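Local coordinates for protein DNA polymerase epsilon subunit 3 (Drosophila melanogaster, PDB 2BYK) that pairs with Chrac-16 as a histone-fold heterodimer that binds DNA and promotes nucleosome sliding, and also serves as an accessory subunit of DNA polymerase epsilon, at residues S51-A56 and K62-K67. Residues are numbered along the deposited sequence; the frame is centred on the assembly and turned at random.
Sequences SSTALA and KTITAK
I64 faces helix 31-58 with both branches: chi1 of -64° sets CG2 anti to the backbone N and directs it at S52 CB, 4.1 Å away, while the extended CG1 arm (chi2 173°) takes CD1 to T53. The setting is the histone fold: the C-terminal part of its long central helix, 31-58, meets the loop that leads into the short helix 66-75. Backbones approach to 5.8 Å between A56 CA and I64 CA, yet no hydrogen bond crosses the pair; the contact rests on packing that buries 192 Å², with I64 giving the greatest share, 69 Å². A56 CB makes a looser apolar contact with I64 CG1 at 4.4 Å and sits 3.9 Å from T63 O. The hydroxyls of S52 and T53 hydrogen-bond back into their own helix, to V48 O and T49 O, and S52 OG has a weak second bond to T72 OG1. Where the loop ends, T65 occupies the N-cap of helix 66-75: its OG1 accepts a hydrogen bond from D68 N and a weak, bent one from K67 N (3.1 Å, N-H...O 122°). T63 meanwhile packs on the backbone of the partner chain. At the outer edge, the side chains of T53 and I64 cross obliquely, and T53 OG1 comes within 3.4 Å of I64 CD1.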
loop_
_atom_site.group_PDB
_atom_site.type_symbol
_atom_site.label_atom_id
_atom_site.label_comp_id
_atom_site.label_asym_id
_atom_site.label_seq_id
_atom_site.Cartn_x
_atom_site.Cartn_y
_atom_site.Cartn_z
ATOM N N SER B 51 3.767 11.906 -0.937
ATOM C CA SER B 51 3.401 12.280 -2.298
ATOM C C SER B 51 2.065 13.006 -2.377
ATOM O O SER B 51 1.983 14.075 -2.978
ATOM C CB SER B 51 3.344 11.041 -3.191
ATOM O OG SER B 51 4.577 10.349 -3.181
ATOM N N SER B 52 1.021 12.423 -1.786
ATOM C CA SER B 52 -0.309 13.031 -1.804
ATOM C C SER B 52 -0.252 14.443 -1.243
ATOM O O SER B 52 -0.997 15.327 -1.676
ATOM C CB SER B 52 -1.288 12.190 -0.991
ATOM O OG SER B 52 -1.383 10.891 -1.536
ATOM N N THR B 53 0.637 14.638 -0.272
ATOM C CA THR B 53 0.838 15.936 0.363
ATOM C C THR B 53 1.419 16.887 -0.677
ATOM O O THR B 53 1.014 18.048 -0.775
ATOM C CB THR B 53 1.834 15.841 1.538
ATOM O OG1 THR B 53 1.288 15.009 2.565
ATOM C CG2 THR B 53 2.111 17.216 2.117
ATOM N N ALA B 54 2.375 16.377 -1.448
ATOM C CA ALA B 54 3.027 17.151 -2.494
ATOM C C ALA B 54 2.010 17.608 -3.531
ATOM O O ALA B 54 1.915 18.797 -3.825
ATOM C CB ALA B 54 4.097 16.315 -3.151
ATOM N N LEU B 55 1.250 16.654 -4.072
ATOM C CA LEU B 55 0.225 16.918 -5.086
ATOM C C LEU B 55 -0.816 17.926 -4.605
ATOM O O LEU B 55 -1.332 18.731 -5.381
ATOM C CB LEU B 55 -0.463 15.609 -5.468
ATOM C CG LEU B 55 -1.552 15.690 -6.532
ATOM C CD1 LEU B 55 -0.991 16.286 -7.813
ATOM C CD2 LEU B 55 -2.091 14.300 -6.781
ATOM N N ALA B 56 -1.120 17.869 -3.317
ATOM C CA ALA B 56 -2.082 18.775 -2.717
ATOM C C ALA B 56 -1.569 20.221 -2.719
ATOM O O ALA B 56 -2.360 21.154 -2.768
ATOM C CB ALA B 56 -2.394 18.325 -1.297
ATOM N N LYS B 62 -5.190 23.681 0.939
ATOM C CA LYS B 62 -4.909 23.349 2.340
ATOM C C LYS B 62 -4.708 21.888 2.809
ATOM O O LYS B 62 -3.662 21.558 3.375
ATOM C CB LYS B 62 -5.971 24.049 3.207
ATOM C CG LYS B 62 -7.272 24.319 2.469
ATOM C CD LYS B 62 -7.945 23.009 2.097
ATOM C CE LYS B 62 -8.470 23.006 0.676
ATOM N NZ LYS B 62 -9.444 24.098 0.444
ATOM N N THR B 63 -5.691 21.019 2.576
ATOM C CA THR B 63 -5.611 19.626 3.025
ATOM C C THR B 63 -5.562 18.564 1.910
ATOM O O THR B 63 -5.672 18.882 0.726
ATOM C CB THR B 63 -6.803 19.325 3.962
ATOM O OG1 THR B 63 -6.830 20.305 5.005
ATOM C CG2 THR B 63 -6.687 17.943 4.581
ATOM N N ILE B 64 -5.384 17.304 2.302
ATOM C CA ILE B 64 -5.325 16.191 1.362
ATOM C C ILE B 64 -6.713 15.606 1.150
ATOM O O ILE B 64 -7.318 15.095 2.090
ATOM C CB ILE B 64 -4.433 15.066 1.896
ATOM C CG1 ILE B 64 -2.997 15.561 2.034
ATOM C CG2 ILE B 64 -4.521 13.862 0.978
ATOM C CD1 ILE B 64 -2.084 14.577 2.717
ATOM N N THR B 65 -7.215 15.678 -0.080
ATOM C CA THR B 65 -8.534 15.137 -0.384
ATOM C C THR B 65 -8.363 13.655 -0.695
ATOM O O THR B 65 -7.242 13.144 -0.706
ATOM C CB THR B 65 -9.170 15.833 -1.615
ATOM O OG1 THR B 65 -8.473 15.445 -2.802
ATOM C CG2 THR B 65 -9.091 17.339 -1.482
ATOM N N ALA B 66 -9.473 12.965 -0.929
ATOM C CA ALA B 66 -9.414 11.550 -1.265
ATOM C C ALA B 66 -9.012 11.447 -2.729
ATOM O O ALA B 66 -8.503 10.424 -3.179
ATOM C CB ALA B 66 -10.763 10.908 -1.052
ATOM N N LYS B 67 -9.243 12.529 -3.465
ATOM C CA LYS B 67 -8.923 12.597 -4.884
ATOM C C LYS B 67 -7.426 12.804 -5.084
ATOM O O LYS B 67 -6.866 12.336 -6.065
ATOM C CB LYS B 67 -9.765 13.711 -5.516
ATOM C CG LYS B 67 -11.260 13.442 -5.257
ATOM C CD LYS B 67 -12.185 14.660 -5.297
ATOM C CE LYS B 67 -13.617 14.238 -4.911
ATOM N NZ LYS B 67 -14.615 15.347 -4.952
#